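Local coordinates for protein thioredoxin peroxidase 2 (Plasmodium falciparum, PDB 2C0D) that probably reduces hydrogen peroxide and organic hydroperoxides to water and alcohols as a thioredoxin-dependent, thiol-specific mitochondrial peroxidase, at residues K29-F34 against K134-L139; C60-P65 against R147-I152; T74-F79 against G115-V120; I83-N88 against E174-I179; E92-S97 against E121-S126. One frame throughout, in Å; residues are numbered along the deposited sequence. Where two conformers were deposited one is given.

Contact 1. Residues K29-F34 against K134-L139; sequences KKAYNF and KNYNVL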
# COMPACT_ATOMS: atom_id res chain seq x y z
N LYS B 29 -4.55 -13.28 3.31
CA LYS B 29 -4.13 -14.37 4.18
C LYS B 29 -4.36 -13.98 5.64
O LYS B 29 -4.63 -12.80 5.95
CB LYS B 29 -2.67 -14.76 3.87
CG LYS B 29 -2.44 -15.24 2.40
N LYS B 30 -4.32 -14.99 6.51
CA LYS B 30 -4.49 -14.76 7.96
C LYS B 30 -3.29 -14.02 8.53
O LYS B 30 -2.14 -14.44 8.34
CB LYS B 30 -4.66 -16.08 8.71
CG LYS B 30 -6.08 -16.68 8.69
CD LYS B 30 -7.10 -15.73 9.33
CE LYS B 30 -7.27 -15.98 10.81
NZ LYS B 30 -8.66 -16.50 11.05
N ALA B 31 -3.57 -12.97 9.29
CA ALA B 31 -2.52 -12.11 9.83
C ALA B 31 -1.67 -12.87 10.87
O ALA B 31 -2.19 -13.68 11.63
CB ALA B 31 -3.15 -10.89 10.45
N TYR B 32 -0.39 -12.57 10.89
CA TYR B 32 0.50 -13.10 11.91
C TYR B 32 0.05 -12.64 13.29
O TYR B 32 0.00 -11.43 13.58
CB TYR B 32 1.94 -12.64 11.62
CG TYR B 32 2.93 -13.01 12.72
CD1 TYR B 32 3.29 -14.36 12.94
CD2 TYR B 32 3.53 -12.04 13.51
CE1 TYR B 32 4.22 -14.72 13.94
CE2 TYR B 32 4.48 -12.40 14.52
CZ TYR B 32 4.80 -13.74 14.72
OH TYR B 32 5.72 -14.12 15.70
N ASN B 33 -0.25 -13.62 14.14
CA ASN B 33 -0.79 -13.36 15.46
C ASN B 33 0.33 -13.22 16.48
O ASN B 33 0.75 -14.18 17.08
CB ASN B 33 -1.70 -14.55 15.85
CG ASN B 33 -2.40 -14.36 17.17
OD1 ASN B 33 -2.49 -13.24 17.73
ND2 ASN B 33 -2.94 -15.48 17.70
N PHE B 34 0.77 -12.00 16.71
CA PHE B 34 1.90 -11.79 17.62
C PHE B 34 1.45 -11.65 19.06
O PHE B 34 0.28 -11.39 19.34
CB PHE B 34 2.68 -10.55 17.21
CG PHE B 34 1.85 -9.30 17.12
CD1 PHE B 34 1.66 -8.49 18.24
CD2 PHE B 34 1.30 -8.91 15.90
CE1 PHE B 34 0.92 -7.32 18.14
CE2 PHE B 34 0.57 -7.75 15.79
CZ PHE B 34 0.38 -6.95 16.92
N LYS B 134 9.34 -8.97 10.89
CA LYS B 134 9.74 -9.98 9.90
C LYS B 134 8.52 -10.63 9.23
O LYS B 134 8.50 -10.81 7.99
CB LYS B 134 10.62 -11.07 10.54
CG LYS B 134 11.23 -12.06 9.50
N ASN B 135 7.53 -10.97 10.04
CA ASN B 135 6.36 -11.70 9.55
C ASN B 135 5.37 -10.82 8.80
O ASN B 135 4.53 -11.35 8.06
CB ASN B 135 5.72 -12.41 10.71
CG ASN B 135 6.43 -13.73 11.02
OD1 ASN B 135 7.19 -13.85 11.98
ND2 ASN B 135 6.26 -14.69 10.13
N TYR B 136 5.48 -9.51 8.97
CA TYR B 136 4.77 -8.54 8.07
C TYR B 136 5.63 -8.05 6.88
O TYR B 136 5.17 -7.15 6.14
CB TYR B 136 4.12 -7.41 8.88
CG TYR B 136 2.93 -7.91 9.67
CD1 TYR B 136 1.63 -7.83 9.13
CD2 TYR B 136 3.08 -8.43 10.97
CE1 TYR B 136 0.50 -8.31 9.85
CE2 TYR B 136 1.93 -8.93 11.72
CZ TYR B 136 0.66 -8.85 11.12
OH TYR B 136 -0.46 -9.30 11.80
N ASN B 137 6.81 -8.67 6.67
CA ASN B 137 7.70 -8.40 5.53
C ASN B 137 8.18 -6.94 5.53
O ASN B 137 8.38 -6.33 4.47
CB ASN B 137 6.97 -8.72 4.21
CG ASN B 137 6.68 -10.21 4.06
OD1 ASN B 137 7.37 -11.07 4.60
ND2 ASN B 137 5.63 -10.53 3.29
N VAL B 138 8.35 -6.35 6.72
CA VAL B 138 8.78 -4.96 6.82
C VAL B 138 10.05 -4.79 7.69
O VAL B 138 10.38 -3.68 8.08
CB VAL B 138 7.65 -4.01 7.34
CG1 VAL B 138 6.52 -3.92 6.30
CG2 VAL B 138 7.10 -4.44 8.72
N LEU B 139 10.77 -5.87 7.94
CA LEU B 139 12.02 -5.76 8.72
C LEU B 139 13.15 -5.45 7.73
O LEU B 139 13.41 -6.24 6.80
CB LEU B 139 12.32 -7.07 9.46
CG LEU B 139 13.59 -7.02 10.33
CD1 LEU B 139 13.45 -5.89 11.41
CD2 LEU B 139 13.85 -8.36 10.97

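Contact 2. Residues C60-P65 against R147-I152; sequences CLLFYP and RGLFII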
# COMPACT_ATOMS: atom_id res chain seq x y z
N CYS B 60 -5.43 -1.54 12.86
CA CYS B 60 -4.56 -0.85 11.91
C CYS B 60 -3.15 -0.96 12.52
O CYS B 60 -2.93 -0.44 13.61
CB CYS B 60 -4.99 0.61 11.72
SG CYS B 60 -3.86 1.54 10.71
N LEU B 61 -2.26 -1.70 11.87
CA LEU B 61 -0.89 -1.82 12.37
C LEU B 61 -0.04 -0.76 11.68
O LEU B 61 0.06 -0.76 10.43
CB LEU B 61 -0.30 -3.19 12.04
CG LEU B 61 -1.14 -4.39 12.46
CD1 LEU B 61 -0.39 -5.71 12.20
CD2 LEU B 61 -1.61 -4.27 13.95
N LEU B 62 0.60 0.10 12.45
CA LEU B 62 1.39 1.18 11.90
C LEU B 62 2.85 0.95 12.31
O LEU B 62 3.21 1.22 13.47
CB LEU B 62 0.86 2.52 12.47
CG LEU B 62 1.48 3.83 12.00
CD1 LEU B 62 1.06 4.18 10.58
CD2 LEU B 62 1.06 4.96 12.96
N PHE B 63 3.67 0.46 11.38
CA PHE B 63 5.09 0.21 11.69
C PHE B 63 5.93 1.45 11.37
O PHE B 63 5.64 2.21 10.42
CB PHE B 63 5.63 -0.91 10.79
CG PHE B 63 5.09 -2.28 11.13
CD1 PHE B 63 5.83 -3.14 11.98
CD2 PHE B 63 3.89 -2.72 10.58
CE1 PHE B 63 5.36 -4.41 12.27
CE2 PHE B 63 3.42 -4.01 10.86
CZ PHE B 63 4.16 -4.87 11.69
N TYR B 64 6.99 1.66 12.15
CA TYR B 64 7.85 2.85 11.88
C TYR B 64 9.22 2.62 12.50
O TYR B 64 9.37 1.76 13.40
CB TYR B 64 7.22 4.15 12.43
CG TYR B 64 6.89 4.00 13.89
CD1 TYR B 64 7.86 4.20 14.90
CD2 TYR B 64 5.60 3.58 14.26
CE1 TYR B 64 7.55 3.99 16.25
CE2 TYR B 64 5.29 3.36 15.60
CZ TYR B 64 6.25 3.56 16.57
OH TYR B 64 5.85 3.31 17.88
N PRO B 65 10.24 3.35 11.99
CA PRO B 65 11.60 3.38 12.54
C PRO B 65 11.76 4.50 13.59
O PRO B 65 11.09 5.54 13.51
CB PRO B 65 12.44 3.72 11.29
CG PRO B 65 11.57 4.69 10.54
CD PRO B 65 10.15 4.07 10.70
N ARG B 147 8.31 1.70 6.83
CA ARG B 147 7.10 2.49 7.04
C ARG B 147 5.91 1.72 6.48
O ARG B 147 5.37 2.05 5.39
CB ARG B 147 7.28 3.86 6.35
CG ARG B 147 6.46 4.90 7.08
CD ARG B 147 6.89 6.36 7.07
NE ARG B 147 8.27 6.70 7.37
CZ ARG B 147 8.75 7.02 8.58
NH1 ARG B 147 8.02 6.93 9.69
NH2 ARG B 147 10.02 7.34 8.69
N GLY B 148 5.53 0.66 7.18
CA GLY B 148 4.48 -0.25 6.70
C GLY B 148 3.17 0.03 7.41
O GLY B 148 3.15 0.49 8.56
N LEU B 149 2.06 -0.28 6.74
CA LEU B 149 0.76 -0.14 7.38
C LEU B 149 -0.13 -1.27 6.91
O LEU B 149 -0.15 -1.60 5.72
CB LEU B 149 0.11 1.19 6.99
CG LEU B 149 -1.26 1.44 7.63
CD1 LEU B 149 -1.46 2.93 7.97
CD2 LEU B 149 -2.32 0.95 6.64
N PHE B 150 -0.85 -1.88 7.84
CA PHE B 150 -1.75 -3.00 7.48
C PHE B 150 -3.09 -2.82 8.13
O PHE B 150 -3.18 -2.38 9.29
CB PHE B 150 -1.13 -4.32 8.00
CG PHE B 150 0.21 -4.62 7.36
CD1 PHE B 150 0.28 -5.45 6.22
CD2 PHE B 150 1.39 -4.05 7.84
CE1 PHE B 150 1.51 -5.72 5.62
CE2 PHE B 150 2.62 -4.29 7.22
CZ PHE B 150 2.68 -5.12 6.10
N ILE B 151 -4.16 -3.23 7.45
CA ILE B 151 -5.47 -3.23 8.07
C ILE B 151 -5.89 -4.69 8.19
O ILE B 151 -5.86 -5.45 7.18
CB ILE B 151 -6.52 -2.44 7.22
CG1 ILE B 151 -6.09 -0.99 7.01
CG2 ILE B 151 -7.96 -2.57 7.85
CD1 ILE B 151 -5.90 -0.24 8.31
N ILE B 152 -6.29 -5.06 9.40
CA ILE B 152 -6.68 -6.42 9.75
C ILE B 152 -8.20 -6.42 10.04
O ILE B 152 -8.67 -5.59 10.81
CB ILE B 152 -5.92 -6.86 11.05
CG1 ILE B 152 -4.41 -6.57 10.92
CG2 ILE B 152 -6.24 -8.31 11.44
CD1 ILE B 152 -3.71 -7.31 9.79
O HOH W 1 9.20 7.26 12.47

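Contact 3. Residues T74-F79 against G115-V120; sequences TEIIEF and GGIGNV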
# COMPACT_ATOMS: atom_id res chain seq x y z
N THR B 74 5.91 13.55 13.50
CA THR B 74 4.76 14.29 12.97
C THR B 74 3.62 13.34 12.56
O THR B 74 2.44 13.64 12.77
CB THR B 74 5.18 15.21 11.80
OG1 THR B 74 6.31 16.01 12.20
CG2 THR B 74 4.04 16.13 11.38
N GLU B 75 3.96 12.18 11.97
CA GLU B 75 2.87 11.30 11.51
C GLU B 75 2.11 10.71 12.69
O GLU B 75 0.91 10.58 12.65
CB GLU B 75 3.37 10.22 10.52
CG GLU B 75 4.28 9.17 11.13
CD GLU B 75 4.57 8.01 10.17
OE1 GLU B 75 4.07 8.02 9.00
OE2 GLU B 75 5.34 7.12 10.57
N ILE B 76 2.84 10.36 13.76
CA ILE B 76 2.22 9.84 14.94
C ILE B 76 1.32 10.88 15.58
O ILE B 76 0.21 10.58 16.04
CB ILE B 76 3.33 9.38 15.97
CG1 ILE B 76 4.23 8.28 15.37
CG2 ILE B 76 2.68 8.90 17.28
CD1 ILE B 76 3.44 7.08 14.91
N ILE B 77 1.82 12.11 15.63
CA ILE B 77 1.04 13.22 16.19
C ILE B 77 -0.28 13.38 15.43
O ILE B 77 -1.33 13.57 16.03
CB ILE B 77 1.88 14.51 16.20
CG1 ILE B 77 2.99 14.35 17.27
CG2 ILE B 77 1.01 15.68 16.58
CD1 ILE B 77 4.16 15.35 17.08
N GLU B 78 -0.19 13.26 14.11
CA GLU B 78 -1.38 13.40 13.23
C GLU B 78 -2.38 12.25 13.40
O GLU B 78 -3.59 12.47 13.48
CB GLU B 78 -0.97 13.55 11.76
CG GLU B 78 -0.29 14.91 11.43
N PHE B 79 -1.88 11.00 13.48
CA PHE B 79 -2.75 9.88 13.78
C PHE B 79 -3.44 10.07 15.11
O PHE B 79 -4.64 9.84 15.23
CB PHE B 79 -2.01 8.53 13.76
CG PHE B 79 -1.86 7.94 12.39
CD1 PHE B 79 -1.07 8.56 11.43
CD2 PHE B 79 -2.54 6.77 12.03
CE1 PHE B 79 -0.93 8.02 10.12
CE2 PHE B 79 -2.38 6.21 10.74
CZ PHE B 79 -1.58 6.83 9.79
N GLY B 115 11.08 16.90 19.38
CA GLY B 115 10.95 15.70 18.57
C GLY B 115 10.11 14.61 19.19
O GLY B 115 10.09 13.49 18.67
N GLY B 116 9.40 14.94 20.28
CA GLY B 116 8.56 13.99 21.01
C GLY B 116 7.21 13.80 20.32
O GLY B 116 6.91 14.52 19.36
N ILE B 117 6.44 12.82 20.79
CA ILE B 117 5.09 12.59 20.25
C ILE B 117 3.97 12.93 21.22
O ILE B 117 2.80 12.92 20.84
CB ILE B 117 4.90 11.13 19.72
CG1 ILE B 117 5.24 10.09 20.82
CG2 ILE B 117 5.73 10.93 18.46
CD1 ILE B 117 4.79 8.60 20.47
N GLY B 118 4.32 13.23 22.49
CA GLY B 118 3.30 13.43 23.52
C GLY B 118 2.60 12.15 23.98
O GLY B 118 2.88 11.06 23.45
N ASN B 119 1.68 12.27 24.94
CA ASN B 119 1.02 11.09 25.50
C ASN B 119 -0.15 10.66 24.62
O ASN B 119 -1.33 10.91 24.92
CB ASN B 119 0.65 11.27 26.99
CG ASN B 119 1.91 11.27 27.90
OD1 ASN B 119 2.27 12.27 28.51
ND2 ASN B 119 2.58 10.16 27.93
N VAL B 120 0.21 10.01 23.51
CA VAL B 120 -0.76 9.59 22.53
C VAL B 120 -1.75 8.59 23.11
O VAL B 120 -1.43 7.86 24.07
CB VAL B 120 -0.08 9.02 21.26
CG1 VAL B 120 0.76 10.13 20.56
CG2 VAL B 120 0.77 7.77 21.61

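Contact 4. Residues I83-N88 against E174-I179; sequences IKDFEN and EVLRTI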
# COMPACT_ATOMS: atom_id res chain seq x y z
N ILE B 83 -7.52 10.19 16.49
CA ILE B 83 -7.72 8.89 17.10
C ILE B 83 -9.21 8.56 17.26
O ILE B 83 -9.60 7.39 17.12
CB ILE B 83 -6.95 8.76 18.46
CG1 ILE B 83 -6.92 7.28 18.93
CG2 ILE B 83 -7.58 9.68 19.55
CD1 ILE B 83 -6.16 6.35 17.97
N LYS B 84 -10.04 9.57 17.53
CA LYS B 84 -11.47 9.28 17.70
C LYS B 84 -12.14 8.82 16.40
O LYS B 84 -13.14 8.09 16.45
CB LYS B 84 -12.21 10.48 18.36
CG LYS B 84 -11.64 10.83 19.75
CD LYS B 84 -11.78 9.70 20.75
CE LYS B 84 -10.91 9.94 21.98
NZ LYS B 84 -11.28 9.00 23.06
N ASP B 85 -11.59 9.22 15.25
CA ASP B 85 -12.07 8.69 13.95
C ASP B 85 -11.81 7.18 13.82
O ASP B 85 -12.66 6.42 13.30
CB ASP B 85 -11.42 9.44 12.81
CG ASP B 85 -11.87 10.89 12.74
OD1 ASP B 85 -13.11 11.15 12.78
OD2 ASP B 85 -11.00 11.78 12.67
N PHE B 86 -10.64 6.73 14.29
CA PHE B 86 -10.41 5.27 14.38
C PHE B 86 -11.39 4.61 15.34
O PHE B 86 -11.98 3.58 15.00
CB PHE B 86 -8.95 4.92 14.78
CG PHE B 86 -7.94 5.29 13.72
CD1 PHE B 86 -7.54 4.35 12.77
CD2 PHE B 86 -7.38 6.56 13.67
CE1 PHE B 86 -6.60 4.68 11.77
CE2 PHE B 86 -6.41 6.90 12.65
CZ PHE B 86 -6.04 5.94 11.69
N GLU B 87 -11.58 5.20 16.52
CA GLU B 87 -12.55 4.68 17.48
C GLU B 87 -13.97 4.59 16.92
O GLU B 87 -14.66 3.56 17.11
CB GLU B 87 -12.51 5.51 18.76
CG GLU B 87 -11.19 5.33 19.52
CD GLU B 87 -11.23 5.98 20.89
OE1 GLU B 87 -12.33 6.08 21.47
OE2 GLU B 87 -10.14 6.39 21.37
N ASN B 88 -14.39 5.62 16.18
CA ASN B 88 -15.74 5.66 15.59
C ASN B 88 -15.94 4.52 14.59
O ASN B 88 -17.05 4.04 14.41
CB ASN B 88 -15.99 6.98 14.87
CG ASN B 88 -16.08 8.17 15.83
OD1 ASN B 88 -16.33 8.00 17.03
ND2 ASN B 88 -15.84 9.37 15.30
N GLU B 174 -6.08 9.62 4.22
CA GLU B 174 -6.04 8.50 3.25
C GLU B 174 -6.29 7.15 3.92
O GLU B 174 -7.01 6.31 3.38
CB GLU B 174 -4.72 8.44 2.48
CG GLU B 174 -4.51 9.60 1.52
N VAL B 175 -5.68 6.94 5.09
CA VAL B 175 -5.85 5.68 5.83
C VAL B 175 -7.29 5.48 6.25
O VAL B 175 -7.85 4.38 6.11
CB VAL B 175 -4.88 5.64 7.05
CG1 VAL B 175 -5.13 4.44 7.94
CG2 VAL B 175 -3.47 5.61 6.49
N LEU B 176 -7.91 6.56 6.72
CA LEU B 176 -9.29 6.47 7.17
C LEU B 176 -10.23 6.18 5.98
O LEU B 176 -11.16 5.41 6.14
CB LEU B 176 -9.70 7.74 7.92
CG LEU B 176 -9.04 7.84 9.31
CD1 LEU B 176 -9.17 9.30 9.86
CD2 LEU B 176 -9.63 6.85 10.26
N ARG B 177 -9.96 6.75 4.81
CA ARG B 177 -10.76 6.41 3.60
C ARG B 177 -10.62 4.95 3.17
O ARG B 177 -11.61 4.29 2.76
CB ARG B 177 -10.38 7.33 2.44
CG ARG B 177 -10.86 8.75 2.67
N THR B 178 -9.39 4.45 3.25
CA THR B 178 -9.11 3.03 3.02
C THR B 178 -9.91 2.14 3.98
O THR B 178 -10.55 1.14 3.57
CB THR B 178 -7.59 2.78 3.16
OG1 THR B 178 -6.91 3.49 2.12
CG2 THR B 178 -7.28 1.29 3.03
N ILE B 179 -9.88 2.47 5.27
CA ILE B 179 -10.68 1.76 6.25
C ILE B 179 -12.18 1.82 5.88
O ILE B 179 -12.85 0.79 5.87
CB ILE B 179 -10.43 2.30 7.67
CG1 ILE B 179 -9.00 1.90 8.10
CG2 ILE B 179 -11.48 1.73 8.64
CD1 ILE B 179 -8.47 2.67 9.36

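Contact 5. Residues E92-S97 against E121-S126; sequences ELLGIS and EFTLVS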
# COMPACT_ATOMS: atom_id res chain seq x y z
N GLU B 92 -8.81 -0.65 16.25
CA GLU B 92 -7.70 -0.51 17.20
C GLU B 92 -6.42 -0.09 16.45
O GLU B 92 -5.94 -0.86 15.58
CB GLU B 92 -7.46 -1.86 17.91
CG GLU B 92 -6.40 -1.76 19.05
CD GLU B 92 -6.93 -1.26 20.40
OE1 GLU B 92 -8.17 -1.19 20.59
OE2 GLU B 92 -6.08 -0.95 21.31
N LEU B 93 -5.89 1.09 16.75
CA LEU B 93 -4.62 1.54 16.15
C LEU B 93 -3.45 1.05 17.00
O LEU B 93 -3.38 1.32 18.22
CB LEU B 93 -4.58 3.07 16.06
CG LEU B 93 -3.32 3.67 15.42
CD1 LEU B 93 -3.13 3.17 13.95
CD2 LEU B 93 -3.39 5.23 15.49
N LEU B 94 -2.51 0.33 16.37
CA LEU B 94 -1.31 -0.13 17.10
C LEU B 94 -0.03 0.36 16.40
O LEU B 94 0.21 0.02 15.22
CB LEU B 94 -1.27 -1.66 17.17
CG LEU B 94 -2.49 -2.30 17.86
CD1 LEU B 94 -2.43 -3.81 17.73
CD2 LEU B 94 -2.63 -1.88 19.31
N GLY B 95 0.76 1.17 17.11
CA GLY B 95 2.05 1.59 16.56
C GLY B 95 3.03 0.48 16.89
O GLY B 95 2.99 -0.11 18.00
N ILE B 96 3.87 0.11 15.93
CA ILE B 96 4.83 -0.98 16.19
C ILE B 96 6.25 -0.57 15.75
O ILE B 96 6.43 -0.12 14.63
CB ILE B 96 4.45 -2.26 15.44
CG1 ILE B 96 3.02 -2.70 15.77
CG2 ILE B 96 5.46 -3.38 15.79
CD1 ILE B 96 2.46 -3.80 14.87
N SER B 97 7.25 -0.71 16.63
CA SER B 97 8.67 -0.53 16.21
C SER B 97 9.51 -1.58 16.93
O SER B 97 9.04 -2.19 17.90
CB SER B 97 9.22 0.88 16.48
OG SER B 97 9.49 1.07 17.89
N GLU B 121 -2.96 8.59 22.56
CA GLU B 121 -4.10 7.85 23.08
C GLU B 121 -4.27 6.49 22.41
O GLU B 121 -5.42 6.04 22.20
CB GLU B 121 -5.41 8.66 22.87
N PHE B 122 -3.17 5.82 22.09
CA PHE B 122 -3.25 4.48 21.53
C PHE B 122 -1.98 3.70 21.91
O PHE B 122 -0.98 4.30 22.32
CB PHE B 122 -3.45 4.51 20.00
CG PHE B 122 -2.31 5.13 19.19
CD1 PHE B 122 -1.32 4.31 18.64
CD2 PHE B 122 -2.26 6.49 18.93
CE1 PHE B 122 -0.28 4.82 17.87
CE2 PHE B 122 -1.23 7.05 18.13
CZ PHE B 122 -0.23 6.21 17.59
N THR B 123 -2.03 2.39 21.75
CA THR B 123 -0.96 1.51 22.21
C THR B 123 0.25 1.45 21.26
O THR B 123 0.08 1.33 20.04
CB THR B 123 -1.54 0.10 22.40
OG1 THR B 123 -2.55 0.17 23.43
CG2 THR B 123 -0.43 -0.94 22.81
N LEU B 124 1.45 1.53 21.83
CA LEU B 124 2.71 1.39 21.12
C LEU B 124 3.33 0.03 21.50
O LEU B 124 3.52 -0.28 22.70
CB LEU B 124 3.68 2.54 21.48
CG LEU B 124 3.18 3.97 21.17
CD1 LEU B 124 4.27 4.95 21.64
CD2 LEU B 124 2.98 4.16 19.68
N VAL B 125 3.61 -0.78 20.50
CA VAL B 125 4.02 -2.16 20.73
C VAL B 125 5.51 -2.28 20.49
O VAL B 125 6.05 -1.78 19.49
CB VAL B 125 3.34 -3.09 19.70
CG1 VAL B 125 3.77 -4.57 19.92
CG2 VAL B 125 1.85 -2.95 19.85
N SER B 126 6.16 -3.01 21.40
CA SER B 126 7.60 -3.25 21.28
C SER B 126 7.93 -4.59 20.60
O SER B 126 7.81 -5.67 21.22
CB SER B 126 8.24 -3.17 22.66
OG SER B 126 8.43 -1.81 22.98
O HOH W 2 -4.53 1.25 20.65
O HOH W 3 -4.06 -2.01 22.73

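Contact 1. Residues K29-F34 against K134-L139
Asn135 lies over one face of the Tyr32 ring, the backbone N of Phe34 sits above the rim of the other face, and Tyr136 comes in at the ring's edge, with CE2 in its plane. In this peroxiredoxin's thioredoxin-like fold, helix 131-135 ends here in a Schellman motif, Asn137 its positive-phi C-prime residue, and Asn135 and Tyr136 just before it meet the loop leading into strand 35-39. On the stacked face CB of Asn135 makes a CH-pi contact 3.7 Å from the Tyr32 ring centroid, though it sits toward the rim by CG rather than over the middle. The amide beyond it lies almost flat on the ring, the two planes 16° apart. Tyr32 CG is anti to the backbone N (chi1 174°), which swings the ring across the gap to the helix end; beyond the ring, its hydroxyl is hydrogen-bonded to Asp131 of the same helix.

Tyr136, the first residue to leave helical geometry, reaches back the other way. Its CE2 packs 3.7 Å from Tyr32 CB and 4.2 Å from Phe34 CD2, while CB of Ala31 lies 3.4 Å from the Tyr136 OH. The ring is also held from the sheet side, where it meets Phe150 edge-to-face and rests on Leu61. The phenol of buried Tyr136 makes the direct hydrogen bond between the segments: Tyr136 OH donates to Tyr32 O at 2.8 Å, from a position tilted 23° out of the carbonyl plane.

Contact 2. Residues C60-P65 against R147-I152
Leu61 and Phe150 form the hydrogen-bonded pair at the heart of this antiparallel ladder. Leu61 N donates to Phe150 O at 2.8 Å and Phe150 N returns a bond to Leu61 O at 3.0 Å, both in the acceptor's carbonyl plane. Further along, Phe63 N donates to Gly148 O, although the place of that oxygen is less sure. Cys60 with Ile151 and Leu62 with Leu149 are the non-hydrogen-bonded pairs.

The apolar contacts divide between the sheet faces. On one, Cys60 SG, anti to its own N (chi1 174°), comes within 3.6 Å of Ile151 CD1, and Leu62 CD1 meets Leu149 CD1 at 3.8 Å. On the other, the Phe63 and Phe150 rings touch rim to rim, planes at 83°, with Phe63 CE2 3.6 Å from Phe150 CD2; Leu61 CG packs beside Ile152.

Polar groups take over at the Arg147 end. The arginine chain bends at chi3 (-48°); Pro65 CD lies over one face of its guanidinium, and Pro65 CG is 3.6 Å from Arg147 NH2. A water in the guanidinium plane accepts from Arg147 NH1 and donates to Pro65 O. Glu75 forms a salt bridge with NH1, while the carbonyls of Phe70 and Leu166 take NH2 and NE. With these partners, the Arg147 side chain lies about 4 Å from that of Cys72, the predicted peroxidatic cysteine, consistent with the arginine that other peroxiredoxins place beside that cysteine, here carried by a central-sheet strand.

Contact 3. Residues T74-F79 against G115-V120
Ile117 is the odd one here: its CG1 is wedged between the backbone N and the carbonyl carbon (chi1 56°), an unfavoured place for a branched side chain, and this turns CG2 and CD1 together onto Ile76. CG2 of Ile117 lies 3.8 Å from Ile76 CB, and its CD1 is equally far, 3.8 Å, from Ile76 CG2. Ile76 thus offers its short branch to the loop, while its CD1 runs off the other way to Leu62 in the sheet. The same Ile76 CG2 also meets Val120 CG1 at 4.0 Å. The helix involved, 73-81, follows directly on Cys72, the predicted peroxidatic cysteine, as in other peroxiredoxins; Ile76 and Cys72 have their side chains about 7 Å apart.

One residue along, Ile77 runs against loop backbone. Its CG1 is 3.9 Å from Ile117 O, and CD1 reaches to 3.7 Å from Gly116 O. The loop turns sharply past this point: Asn119 is the centre of an inverse gamma turn, closed by Val120 N bonding to Gly118 O, which carries Val120 back toward the helix. Trp107 of helix 101-109 packs on both Ile76 and Ile117, and at the helix start Thr74 touches Cys192 of the second subunit.

Contact 4. Residues I83-N88 against E174-I179
With CG anti to the carbonyl carbon (chi1 -67°) the Phe86 ring swings out toward helix 172-188; Leu176, with the same first torsion, points its two methyls at Phe86 and Asp85. The result is a methyl centred on a ring: Leu176 CD2 sits 3.8 Å from the centroid of the Phe86 ring and only 4° off its normal, a CH-pi contact so well centred that the six ring carbons are nearly equally far from it. The other methyl, Leu176 CD1, packs on the neighbouring residue, 3.7 Å from Asp85 CB, toward the partly exposed side of the contact. Two more residues meet the ring. Val175 CG1 comes to the edge, near the plane, 4.1 Å from Phe86 CE1, while Ile179 CD1 approaches obliquely to 3.7 Å from the same CE1. Residues 175, 176 and 179 lie on one side of their helix, so Phe86 is inserted among three aliphatic side chains.

The two helical segments run almost exactly parallel, at 3°, with axes 11.0 Å apart, a spacing bridged by side chains alone. Helices 83-88 and 172-188 pack side by side on one face of the central sheet of the thioredoxin-like fold. Phe86 and Ile179 both rest on Val91; Val175 touches Leu149 and Ile179 touches Ile151. On the flank of helix 172-188 turned from Phe86, Thr178 OG1 donates to Glu174 O at 3.1 Å; that oxygen also accepts from Thr178 N, and the two donors reach it from opposite faces of its plane.

Contact 5. Residues E92-S97 against E121-S126
Strands 91-97 and 123-126 are the two parallel strands of a beta-alpha-beta unit, joined by a crossover through helix 101-109, and they lie side by side in the central sheet of the peroxiredoxin. Gly95 is gripped from both ends. Its N donates to Thr123 O at 3.0 Å, and its O accepts from Val125 N at 2.7 Å, nearly along the C=O axis; a longer bond of 3.3 Å runs from Ser97 N to Val125 O. Lacking a side chain, Gly95 lets Leu124 CD2 come to 4.1 Å from its CA, while Gly95 N lies at the edge of the Phe122 ring, in its plane.

Leu93 makes a CH-pi contact with that ring: its CD2 stands over the centre, 3.6 Å from the centroid and 2° off the normal. Phe122 takes the less common first torsion, CG lying between N and carbonyl carbon (chi1 63°), which folds the ring back under Leu93. On the other sheet face, Leu94 CD2 lies beside Thr123 CB and Ile96 CG1 beside Val125 CB, each pair pointing the same way. At the far end Ser97 OG bonds to the carboxylate of Asp99 and Ser126 OG to its backbone O.

The strands diverge at the Glu92 end, where water fills in. One molecule donates to Glu92 OE2 and Leu93 O and accepts from Thr123 N, while Lys57 pairs with OE1. A second water bridges the side chains, 2.7 Å from Glu92 OE2 and 2.7 Å from Thr123 OG1.

From the N terminus the chain opens all five loops, at 29-34, 60-65, 74-79, 83-88 and 92-97, before any closes. Contact 3 closes first, at 115-120, tying helix 73-81 to the loop before strand 123-126. Contact 5 follows at 121-126, then contact 1 at 134-139, tying the N-terminal loop to the end of helix 131-135, contact 2 at 147-152, and contact 4 at 174-179, joining helices 83-88 and 172-188. Contacts 3 and 5 cross; both nest within contacts 1 and 2, and contact 5 also within contact 4, which contact 3 crosses. Contacts 1, 2 and 4 cross one another. Contacts 2 and 5 share the sheet through neighbouring strands 58-63 and 91-97.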